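Local coordinates for protein putative sporulation-specific glycosylase YdhD (Bacillus subtilis subsp. subtilis str. 168, PDB 3CZ8) that probably hydrolyses glycosidic bonds of a polysaccharide during sporulation, the part described being its glycosyl hydrolase family 18 domain, at residues R96-L99 / V100-Y104; Q136-D139 / R140-G144; P231-P234 / G235-A238; Y270-Q273 / Q274-H278; P153-T156 / S157-I160. The protein carries 1 engineered substitution. All blocks are in the same frame, centred on the assembly; numbering follows the deposited sequence. Where two conformers were deposited one is given.

Contact 1: R96-L99 / V100-Y104; sequences RTNL and VNNIY
T97 meets N101, N98 meets N102 and L99 meets I103, each pair one turn apart on helix 93-110, so that a single backbone repeat sets all three contacts. The backbone hydrogen bonds supply that repeat: N102 N gives to N98 O at 2.9 Å, and the bonds from V100, N101 and I103 to the residues four earlier continue it. Apolar packing is the share of L99 and I103. With L99 CG trans to its backbone nitrogen (chi1 -178°), that atom reaches I103 CD1 at 3.8 Å; L99 also rests on F133 of helix 127-143, and I103 on V115 and I117 of strand 114-118. The amides make the polar group. N98 OD1 stands 3.0 Å from N102 ND2, the two amide planes 77° apart, while each ND2 donates to a neighbouring loop: that of N98 to N46 O, that of N102 to G47 O. T97 and N101 are a side-by-side packing pair, T97 CG2 lying 3.7 Å from N101 ND2, whose polar ends bond P93 O and R140 NE respectively. The chemistry implies three sides: hydrocarbon towards the barrel strand, the N98 and N102 amides towards loop carbonyls, and T97 with N101 along helix 127-143.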
# COMPACT_ATOMS: atom_id res chain seq x y z
N ARG A 96 -12.13 20.65 24.27
CA ARG A 96 -10.86 20.90 23.58
C ARG A 96 -9.67 21.01 24.54
O ARG A 96 -8.54 20.71 24.15
CB ARG A 96 -10.95 22.08 22.60
CG ARG A 96 -11.23 23.43 23.21
CD ARG A 96 -11.29 24.50 22.13
NE ARG A 96 -11.41 25.83 22.71
CZ ARG A 96 -12.56 26.47 22.90
NH1 ARG A 96 -13.71 25.92 22.54
NH2 ARG A 96 -12.56 27.68 23.45
N THR A 97 -9.93 21.39 25.79
CA THR A 97 -8.95 21.31 26.87
C THR A 97 -8.68 19.84 27.21
O THR A 97 -7.53 19.43 27.36
CB THR A 97 -9.42 22.07 28.14
OG1 THR A 97 -9.49 23.47 27.85
CG2 THR A 97 -8.46 21.87 29.30
N ASN A 98 -9.76 19.06 27.31
CA ASN A 98 -9.68 17.62 27.51
C ASN A 98 -8.87 16.94 26.41
O ASN A 98 -8.02 16.10 26.71
CB ASN A 98 -11.08 17.00 27.62
CG ASN A 98 -11.04 15.49 27.82
OD1 ASN A 98 -10.16 14.96 28.50
ND2 ASN A 98 -12.00 14.79 27.23
N LEU A 99 -9.12 17.33 25.16
CA LEU A 99 -8.37 16.81 24.01
C LEU A 99 -6.89 17.19 24.04
O LEU A 99 -6.03 16.34 23.79
CB LEU A 99 -9.03 17.22 22.68
CG LEU A 99 -8.41 16.72 21.37
CD1 LEU A 99 -8.26 15.20 21.36
CD2 LEU A 99 -9.20 17.17 20.17
N VAL A 100 -6.60 18.45 24.37
CA VAL A 100 -5.22 18.94 24.52
C VAL A 100 -4.44 18.13 25.57
O VAL A 100 -3.30 17.70 25.32
CB VAL A 100 -5.19 20.48 24.80
CG1 VAL A 100 -3.86 20.91 25.39
CG2 VAL A 100 -5.46 21.26 23.52
N ASN A 101 -5.07 17.91 26.73
CA ASN A 101 -4.46 17.11 27.80
C ASN A 101 -4.29 15.64 27.42
O ASN A 101 -3.24 15.05 27.71
CB ASN A 101 -5.26 17.24 29.11
CG ASN A 101 -5.13 18.62 29.74
OD1 ASN A 101 -4.06 19.23 29.70
ND2 ASN A 101 -6.22 19.10 30.32
N ASN A 102 -5.30 15.06 26.78
CA ASN A 102 -5.25 13.67 26.31
C ASN A 102 -4.18 13.42 25.26
O ASN A 102 -3.54 12.37 25.28
CB ASN A 102 -6.60 13.22 25.77
CG ASN A 102 -7.63 13.04 26.87
OD1 ASN A 102 -7.29 12.80 28.03
ND2 ASN A 102 -8.90 13.15 26.51
N ILE A 103 -4.00 14.37 24.34
CA ILE A 103 -2.96 14.30 23.31
C ILE A 103 -1.57 14.33 23.95
O ILE A 103 -0.68 13.58 23.55
CB ILE A 103 -3.11 15.42 22.24
CG1 ILE A 103 -4.26 15.12 21.27
CG2 ILE A 103 -1.84 15.58 21.43
CD1 ILE A 103 -4.72 16.33 20.46
N TYR A 104 -1.41 15.19 24.96
CA TYR A 104 -0.17 15.23 25.74
C TYR A 104 0.06 13.90 26.46
O TYR A 104 1.17 13.37 26.44
CB TYR A 104 -0.14 16.39 26.75
CG TYR A 104 1.19 16.50 27.46
CD1 TYR A 104 1.41 15.86 28.69
CD2 TYR A 104 2.25 17.20 26.89
CE1 TYR A 104 2.64 15.93 29.33
CE2 TYR A 104 3.48 17.28 27.53
CZ TYR A 104 3.67 16.65 28.75
OH TYR A 104 4.89 16.73 29.38

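Contact 2: Q136-D139 / R140-G144; sequences QLRD and RLQAG
The R138 guanidinium receives Q142 at its edge: OE1 lies near the guanidinium plane, 2.9 Å from R138 NH2. The amide plane of Q142 is turned 50° from that of the guanidinium, and the hydrogen bond is weak, bent to 124° at the hydrogen. The NE of R138 donates to V174 O, at the end of helix 168-174. The other guanidinium, that of R140, is engaged with helix 93-110, in a cation-pi contact with Y104.

R138 reaches Q142 by folding its chain twice, at chi2 (77°) and at chi3; its CD thereby comes 4.0 Å from Q142 CB, so the aliphatic stems lie against each other behind the polar ends. On the inner side of the helix L137 CG packs against L141 CD1 at 3.7 Å, and both leucines continue into the layer between helix and barrel strands, L137 on I117 and L148, L141 on V115.

The backbone of the same turns repeats the four-residue step: L141 N bonds L137 O at 3.0 Å and Q142 N bonds R138 O at 2.9 Å, whereas R140 N to Q136 O is long and weak at 3.4 Å. At the end of the helix G144 N turns back weakly to L141 O. The implication is that Q142 gives R138 only a loose second grip; the other bonds of the two arginines, to V174 O and N101 OD1, come from outside this helix, and their charges probably help tie helix 127-143 to its neighbours.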
# COMPACT_ATOMS: atom_id res chain seq x y z
N GLN A 136 -3.57 26.27 21.72
CA GLN A 136 -3.62 25.66 23.04
C GLN A 136 -2.81 24.37 23.06
O GLN A 136 -2.16 24.03 24.05
CB GLN A 136 -5.07 25.41 23.47
CG GLN A 136 -5.26 25.45 24.98
CD GLN A 136 -6.52 24.75 25.47
OE1 GLN A 136 -6.47 23.94 26.39
NE2 GLN A 136 -7.66 25.06 24.85
N LEU A 137 -2.83 23.66 21.93
CA LEU A 137 -2.05 22.45 21.74
C LEU A 137 -0.56 22.73 21.57
O LEU A 137 0.25 21.98 22.14
CB LEU A 137 -2.60 21.62 20.57
CG LEU A 137 -2.01 20.23 20.36
CD1 LEU A 137 -2.23 19.32 21.57
CD2 LEU A 137 -2.60 19.61 19.10
N ARG A 138 -0.18 23.72 20.81
CA ARG A 138 1.19 24.14 20.77
C ARG A 138 1.80 24.44 22.13
O ARG A 138 2.85 23.97 22.43
CB ARG A 138 1.38 25.26 19.79
CG ARG A 138 2.60 26.06 20.01
CD ARG A 138 3.83 25.37 19.53
NE ARG A 138 4.17 25.86 18.24
CZ ARG A 138 5.37 26.20 17.85
NH1 ARG A 138 5.57 26.64 16.64
NH2 ARG A 138 6.37 26.09 18.67
N ASP A 139 1.11 25.22 22.95
CA ASP A 139 1.61 25.61 24.24
C ASP A 139 1.92 24.41 25.09
O ASP A 139 2.96 24.35 25.67
CB ASP A 139 0.61 26.48 24.97
CG ASP A 139 0.56 27.86 24.45
OD1 ASP A 139 -0.34 28.59 24.84
OD2 ASP A 139 1.40 28.24 23.67
N ARG A 140 0.99 23.48 25.14
CA ARG A 140 1.14 22.27 25.89
C ARG A 140 2.24 21.36 25.41
O ARG A 140 2.98 20.83 26.17
CB ARG A 140 -0.16 21.51 25.90
CG ARG A 140 -0.19 20.38 26.85
CD ARG A 140 -0.85 20.80 28.12
NE ARG A 140 -1.17 19.70 29.00
CZ ARG A 140 -0.30 19.05 29.74
NH1 ARG A 140 -0.71 18.07 30.49
NH2 ARG A 140 0.97 19.36 29.70
N LEU A 141 2.34 21.23 24.12
CA LEU A 141 3.30 20.29 23.52
C LEU A 141 4.73 20.79 23.52
O LEU A 141 5.65 20.01 23.77
CB LEU A 141 2.90 19.91 22.10
CG LEU A 141 1.72 18.96 21.91
CD1 LEU A 141 1.45 18.83 20.44
CD2 LEU A 141 1.97 17.59 22.53
N GLN A 142 4.93 22.07 23.22
CA GLN A 142 6.28 22.62 23.14
C GLN A 142 6.95 22.74 24.52
O GLN A 142 8.18 22.70 24.61
CB GLN A 142 6.33 23.94 22.36
CG GLN A 142 6.40 25.21 23.19
CD GLN A 142 7.26 26.28 22.54
OE1 GLN A 142 7.45 26.29 21.32
NE2 GLN A 142 7.80 27.17 23.35
N ALA A 143 6.12 22.85 25.56
CA ALA A 143 6.56 22.80 26.96
C ALA A 143 7.22 21.46 27.27
O ALA A 143 8.23 21.41 27.98
CB ALA A 143 5.39 23.06 27.90
N GLY A 144 6.65 20.39 26.72
CA GLY A 144 7.22 19.05 26.87
C GLY A 144 8.22 18.70 25.79
O GLY A 144 8.70 17.58 25.73

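Contact 3: P231-P234 / G235-A238; sequences PYQP and GTVA
A type II beta turn running from Q233 to T236 reverses the chain in the surface loop between strands 225-229 and 239-241, with P234 and G235 at its two central positions. The carbonyl oxygen of Q233 is approached twice by T236. One bond is the turn's own, from T236 N at 3.4 Å, and it is weak. The other comes from the side chain: T236 OG1 donates to the same oxygen, and the modelled 2.5 Å is so short that the exact length is doubtful.

The hydroxyl gets there because T236 OG1 takes the crowded position between its backbone nitrogen and its carbonyl carbon (chi1 58°), approaching Q233 O at a tilt of 24° from the carbonyl plane. The same rotation puts T236 CG2 beside the backbone nitrogen, opposite the carbonyl carbon, where it lies 3.8 Å from Q233 CG, the two side chains crossing at about a right angle. More remotely, Y232 CE1 stands 4.1 Å from T236 OG1, an oblique approach to the ring; the tyrosine also packs on E191.

P234 and G235 have alternate conformers, so fine detail at the corner is less certain. In the conformer described, G235 has a positive phi (97°), at which a beta carbon would press on P234 O. Chemically, then, the turn joins a rigid proline, a glycine able to adopt the left-handed backbone, and a threonine whose hydroxyl probably reinforces a weak backbone bond.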
# COMPACT_ATOMS: atom_id res chain seq x y z
N PRO A 231 -17.09 9.08 -21.55
CA PRO A 231 -18.33 9.72 -21.22
C PRO A 231 -18.71 9.55 -19.73
O PRO A 231 -19.36 8.58 -19.33
CB PRO A 231 -19.29 9.10 -22.24
CG PRO A 231 -18.28 8.88 -23.53
CD PRO A 231 -16.86 9.28 -22.99
N TYR A 232 -18.24 10.52 -18.94
CA TYR A 232 -18.42 10.55 -17.48
C TYR A 232 -19.89 10.64 -17.07
O TYR A 232 -20.66 11.44 -17.62
CB TYR A 232 -17.61 11.70 -16.86
CG TYR A 232 -17.89 11.94 -15.38
CD1 TYR A 232 -17.50 11.01 -14.42
CD2 TYR A 232 -18.56 13.09 -14.96
CE1 TYR A 232 -17.76 11.22 -13.07
CE2 TYR A 232 -18.83 13.30 -13.61
CZ TYR A 232 -18.42 12.37 -12.67
OH TYR A 232 -18.68 12.57 -11.33
N GLN A 233 -20.25 9.81 -16.10
CA GLN A 233 -21.63 9.65 -15.65
C GLN A 233 -21.76 10.10 -14.19
O GLN A 233 -20.95 9.71 -13.35
CB GLN A 233 -22.04 8.18 -15.83
CG GLN A 233 -23.43 7.80 -15.30
CD GLN A 233 -24.58 8.24 -16.21
OE1 GLN A 233 -24.37 8.62 -17.36
NE2 GLN A 233 -25.79 8.20 -15.67
N PRO A 234 -22.79 10.92 -13.89
CA PRO A 234 -23.18 11.28 -12.53
C PRO A 234 -23.59 10.06 -11.72
O PRO A 234 -24.28 9.17 -12.24
CB PRO A 234 -24.39 12.20 -12.73
CG PRO A 234 -24.31 12.66 -14.13
CD PRO A 234 -23.66 11.57 -14.90
N GLY A 235 -23.15 10.00 -10.46
CA GLY A 235 -23.45 8.86 -9.61
C GLY A 235 -22.33 7.83 -9.56
O GLY A 235 -22.15 7.16 -8.53
N THR A 236 -21.59 7.69 -10.66
CA THR A 236 -20.52 6.69 -10.75
C THR A 236 -19.27 7.13 -9.99
O THR A 236 -18.92 8.31 -9.95
CB THR A 236 -20.09 6.38 -12.20
OG1 THR A 236 -19.67 7.58 -12.85
CG2 THR A 236 -21.21 5.71 -13.00
N VAL A 237 -18.58 6.15 -9.40
CA VAL A 237 -17.36 6.37 -8.66
C VAL A 237 -16.19 5.79 -9.46
O VAL A 237 -16.24 4.63 -9.88
CB VAL A 237 -17.43 5.73 -7.25
CG1 VAL A 237 -16.20 6.05 -6.42
CG2 VAL A 237 -18.69 6.18 -6.51
N ALA A 238 -15.14 6.59 -9.67
CA ALA A 238 -13.91 6.13 -10.30
C ALA A 238 -13.17 5.15 -9.39
O ALA A 238 -13.37 5.14 -8.18
CB ALA A 238 -13.01 7.29 -10.64

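Contact 4: Y270-Q273 / Q274-H278; sequences YSDQ and QGRTH
The beta hairpin of strands 265-271 and 277-281 turns through D272 to R276 much like a type I turn plus G1 bulge: D272 N bonds R276 O, and G275 N bonds D272 O. Y270 and H278 form an antiparallel hydrogen-bonded pair, S271 and T277 the non-hydrogen-bonded pair next towards the turn. On the face that carries Y270 and H278, the two rings run nearly parallel, planes 7° apart, but slid so that they barely overlap; H278 CB sits over the Y270 face, 3.6 Å from its centroid, in CH-pi contact. Both side chains hydrogen-bond D227, Y270 OH at OD1 and H278 ND1 at OD2. D272 CG sits between its backbone nitrogen and carbonyl carbon (chi1 61°), which puts the carboxylate over the turn, towards R276 and H278. There OD2 takes H278 NE2 and, in a salt bridge of weak bonds, R276 NE and NH2, the latter at 3.0 Å. A leucine in place of H278 would probably leave D227 short of a donor and D272 OD2 with only the two weak R276 bonds described here. At the loop, Q273 packs on D22 of the second subunit. H278 NE2 meets D272 OD2 at 2.9 Å from above the carboxylate, 70° out of its plane.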
# COMPACT_ATOMS: atom_id res chain seq x y z
N TYR A 270 -7.72 3.74 -22.44
CA TYR A 270 -7.87 2.39 -22.98
C TYR A 270 -9.34 2.01 -23.11
O TYR A 270 -10.20 2.66 -22.51
CB TYR A 270 -7.11 1.36 -22.13
CG TYR A 270 -7.67 1.12 -20.73
CD1 TYR A 270 -8.68 0.18 -20.51
CD2 TYR A 270 -7.17 1.82 -19.63
CE1 TYR A 270 -9.20 -0.04 -19.23
CE2 TYR A 270 -7.67 1.60 -18.34
CZ TYR A 270 -8.68 0.67 -18.15
OH TYR A 270 -9.19 0.44 -16.90
N SER A 271 -9.62 0.96 -23.88
CA SER A 271 -10.96 0.39 -23.97
C SER A 271 -10.95 -0.99 -23.33
O SER A 271 -10.09 -1.82 -23.65
CB SER A 271 -11.42 0.29 -25.42
OG SER A 271 -11.46 1.57 -26.03
N ASP A 272 -11.89 -1.24 -22.43
CA ASP A 272 -11.94 -2.52 -21.73
C ASP A 272 -12.65 -3.61 -22.54
O ASP A 272 -13.07 -3.37 -23.68
CB ASP A 272 -12.52 -2.37 -20.30
CG ASP A 272 -13.95 -1.84 -20.28
OD1 ASP A 272 -14.55 -1.62 -21.36
OD2 ASP A 272 -14.49 -1.66 -19.17
N GLN A 273 -12.79 -4.79 -21.94
CA GLN A 273 -13.38 -5.97 -22.58
C GLN A 273 -14.90 -5.86 -22.77
O GLN A 273 -15.57 -6.86 -23.05
CB GLN A 273 -13.04 -7.23 -21.78
CG GLN A 273 -11.69 -7.85 -22.11
CD GLN A 273 -11.77 -8.85 -23.25
OE1 GLN A 273 -12.34 -9.93 -23.10
NE2 GLN A 273 -11.17 -8.51 -24.38
N GLN A 274 -15.44 -4.65 -22.58
CA GLN A 274 -16.86 -4.37 -22.75
C GLN A 274 -17.07 -3.12 -23.61
O GLN A 274 -18.17 -2.58 -23.66
CB GLN A 274 -17.54 -4.20 -21.39
CG GLN A 274 -17.50 -5.44 -20.49
CD GLN A 274 -17.85 -5.13 -19.05
OE1 GLN A 274 -18.92 -4.57 -18.75
NE2 GLN A 274 -16.95 -5.49 -18.13
N GLY A 275 -16.01 -2.67 -24.27
CA GLY A 275 -16.07 -1.51 -25.18
C GLY A 275 -15.95 -0.13 -24.55
O GLY A 275 -15.66 0.85 -25.25
N ARG A 276 -16.16 -0.05 -23.23
CA ARG A 276 -16.13 1.21 -22.48
C ARG A 276 -14.74 1.84 -22.45
O ARG A 276 -13.75 1.19 -22.11
CB ARG A 276 -16.61 1.00 -21.03
CG ARG A 276 -17.99 0.36 -20.90
CD ARG A 276 -18.36 0.15 -19.44
NE ARG A 276 -17.44 -0.76 -18.75
CZ ARG A 276 -17.40 -0.96 -17.44
NH1 ARG A 276 -18.23 -0.30 -16.63
NH2 ARG A 276 -16.53 -1.81 -16.92
N THR A 277 -14.67 3.12 -22.82
CA THR A 277 -13.42 3.85 -22.79
C THR A 277 -13.13 4.31 -21.36
O THR A 277 -14.03 4.71 -20.62
CB THR A 277 -13.41 5.04 -23.77
OG1 THR A 277 -14.09 4.67 -24.97
CG2 THR A 277 -11.99 5.45 -24.11
N HIS A 278 -11.86 4.20 -20.97
CA HIS A 278 -11.39 4.58 -19.65
C HIS A 278 -10.34 5.67 -19.78
O HIS A 278 -9.63 5.73 -20.78
CB HIS A 278 -10.75 3.39 -18.96
CG HIS A 278 -11.72 2.35 -18.50
ND1 HIS A 278 -12.01 2.15 -17.16
CD2 HIS A 278 -12.45 1.44 -19.18
CE1 HIS A 278 -12.88 1.17 -17.05
NE2 HIS A 278 -13.17 0.72 -18.26

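Contact 5: P153-T156 / S157-I160; sequences PAKT and SDNI
Between K155 and D158 the backbone is irregular, S157 fully extended (phi -158°) between the more folded T156 and D158, which swings the carboxylate of D158 back towards the lysine. The ammonium closes the gap: K155 NZ forms a salt bridge with D158 OD2 at 3.5 Å, a rather long one. It lies over the flat face of the D158 carboxylate, with OD1 and CG each 3.6 Å from NZ, and not in the plane at the oxygen edge. The bend that brings it there is at chi3 (71°), following an extended chi2. On the way the chain runs over the backbone, K155 CE lying 3.3 Å from S157 O.

Neither charged group depends on the other alone. K155 NZ also donates to Y166 O and L163 O, and D158 OD2 is shared with R164 and R127, so the carboxylate collects three cationic partners and its negative charge would probably be stabilised. S157 OG gives a hydrogen bond to N159 OD1 at 3.2 Å, coming from above the amide carbonyl plane. An alanine at S157 would remove that hydroxyl and is likely to leave the N159 amide without this donor and freer to turn.

The loop follows strand 147-153, before helix 168-174, and the side chain of K155 is about 12 Å from that of E120, the predicted proton donor. This is the placing expected of a beta-to-alpha loop at the C-terminal end of a TIM-barrel strand, where such barrels carry their active sites: here a salt-bridge network probably helps hold the loop's shape on the side where E120 lies.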
# COMPACT_ATOMS: atom_id res chain seq x y z
N PRO A 153 -5.71 20.48 3.71
CA PRO A 153 -5.91 20.39 2.27
C PRO A 153 -5.27 21.58 1.55
O PRO A 153 -5.12 22.65 2.14
CB PRO A 153 -7.44 20.44 2.11
CG PRO A 153 -8.00 20.32 3.49
CD PRO A 153 -6.95 20.83 4.42
N ALA A 154 -4.89 21.38 0.29
CA ALA A 154 -4.29 22.43 -0.51
C ALA A 154 -5.27 23.57 -0.76
O ALA A 154 -6.43 23.33 -1.12
CB ALA A 154 -3.79 21.87 -1.82
N LYS A 155 -4.81 24.80 -0.55
CA LYS A 155 -5.62 26.00 -0.74
C LYS A 155 -4.92 26.94 -1.70
O LYS A 155 -3.69 27.08 -1.65
CB LYS A 155 -5.86 26.72 0.59
CG LYS A 155 -6.91 26.08 1.48
CD LYS A 155 -7.16 26.86 2.77
CE LYS A 155 -7.88 28.18 2.52
NZ LYS A 155 -8.56 28.68 3.74
N THR A 156 -5.71 27.56 -2.57
CA THR A 156 -5.21 28.54 -3.54
C THR A 156 -5.77 29.93 -3.26
O THR A 156 -5.22 30.94 -3.70
CB THR A 156 -5.50 28.12 -5.00
OG1 THR A 156 -4.83 29.02 -5.90
CG2 THR A 156 -7.00 28.13 -5.31
N SER A 157 -6.86 29.98 -2.49
CA SER A 157 -7.48 31.24 -2.05
C SER A 157 -8.31 30.95 -0.80
O SER A 157 -8.34 29.82 -0.32
CB SER A 157 -8.36 31.83 -3.15
OG SER A 157 -9.59 31.13 -3.25
N ASP A 158 -9.00 31.97 -0.29
CA ASP A 158 -9.85 31.78 0.88
C ASP A 158 -11.34 31.82 0.52
O ASP A 158 -12.20 32.04 1.38
CB ASP A 158 -9.50 32.80 1.96
CG ASP A 158 -9.46 32.18 3.35
OD1 ASP A 158 -8.38 32.22 3.99
OD2 ASP A 158 -10.49 31.63 3.79
N ASN A 159 -11.65 31.57 -0.75
CA ASN A 159 -13.00 31.75 -1.28
C ASN A 159 -13.81 30.46 -1.32
O ASN A 159 -14.99 30.47 -1.66
CB ASN A 159 -12.93 32.39 -2.68
CG ASN A 159 -12.17 33.70 -2.68
OD1 ASN A 159 -11.20 33.87 -3.43
ND2 ASN A 159 -12.57 34.63 -1.82
N ILE A 160 -13.17 29.36 -0.94
CA ILE A 160 -13.79 28.05 -1.03
C ILE A 160 -14.34 27.65 0.34
O ILE A 160 -13.61 27.68 1.33
CB ILE A 160 -12.78 27.00 -1.57
CG1 ILE A 160 -12.04 27.52 -2.82
CG2 ILE A 160 -13.43 25.69 -1.84
CD1 ILE A 160 -12.88 27.68 -4.09

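From the N terminus the contacts come in the order 1, 2, 5, 3, 4, each closing a span of only a few residues, so none nests in or crosses another. Contacts 1 and 2 lie on neighbouring helices, 93-110 and 127-143, packed side by side on the outside of the barrel; their centres are 10 Å apart and they touch. Contact 5 follows strand 147-153 in a loop of the same barrel. The chain then leaves strand 217-220 for the five-stranded antiparallel sheet, where contact 3 shapes the link from strand 225-229 to 239-241 and contact 4 the hairpin; their nearest atoms are about 5 Å apart. Strand 302-310 returns to the barrel.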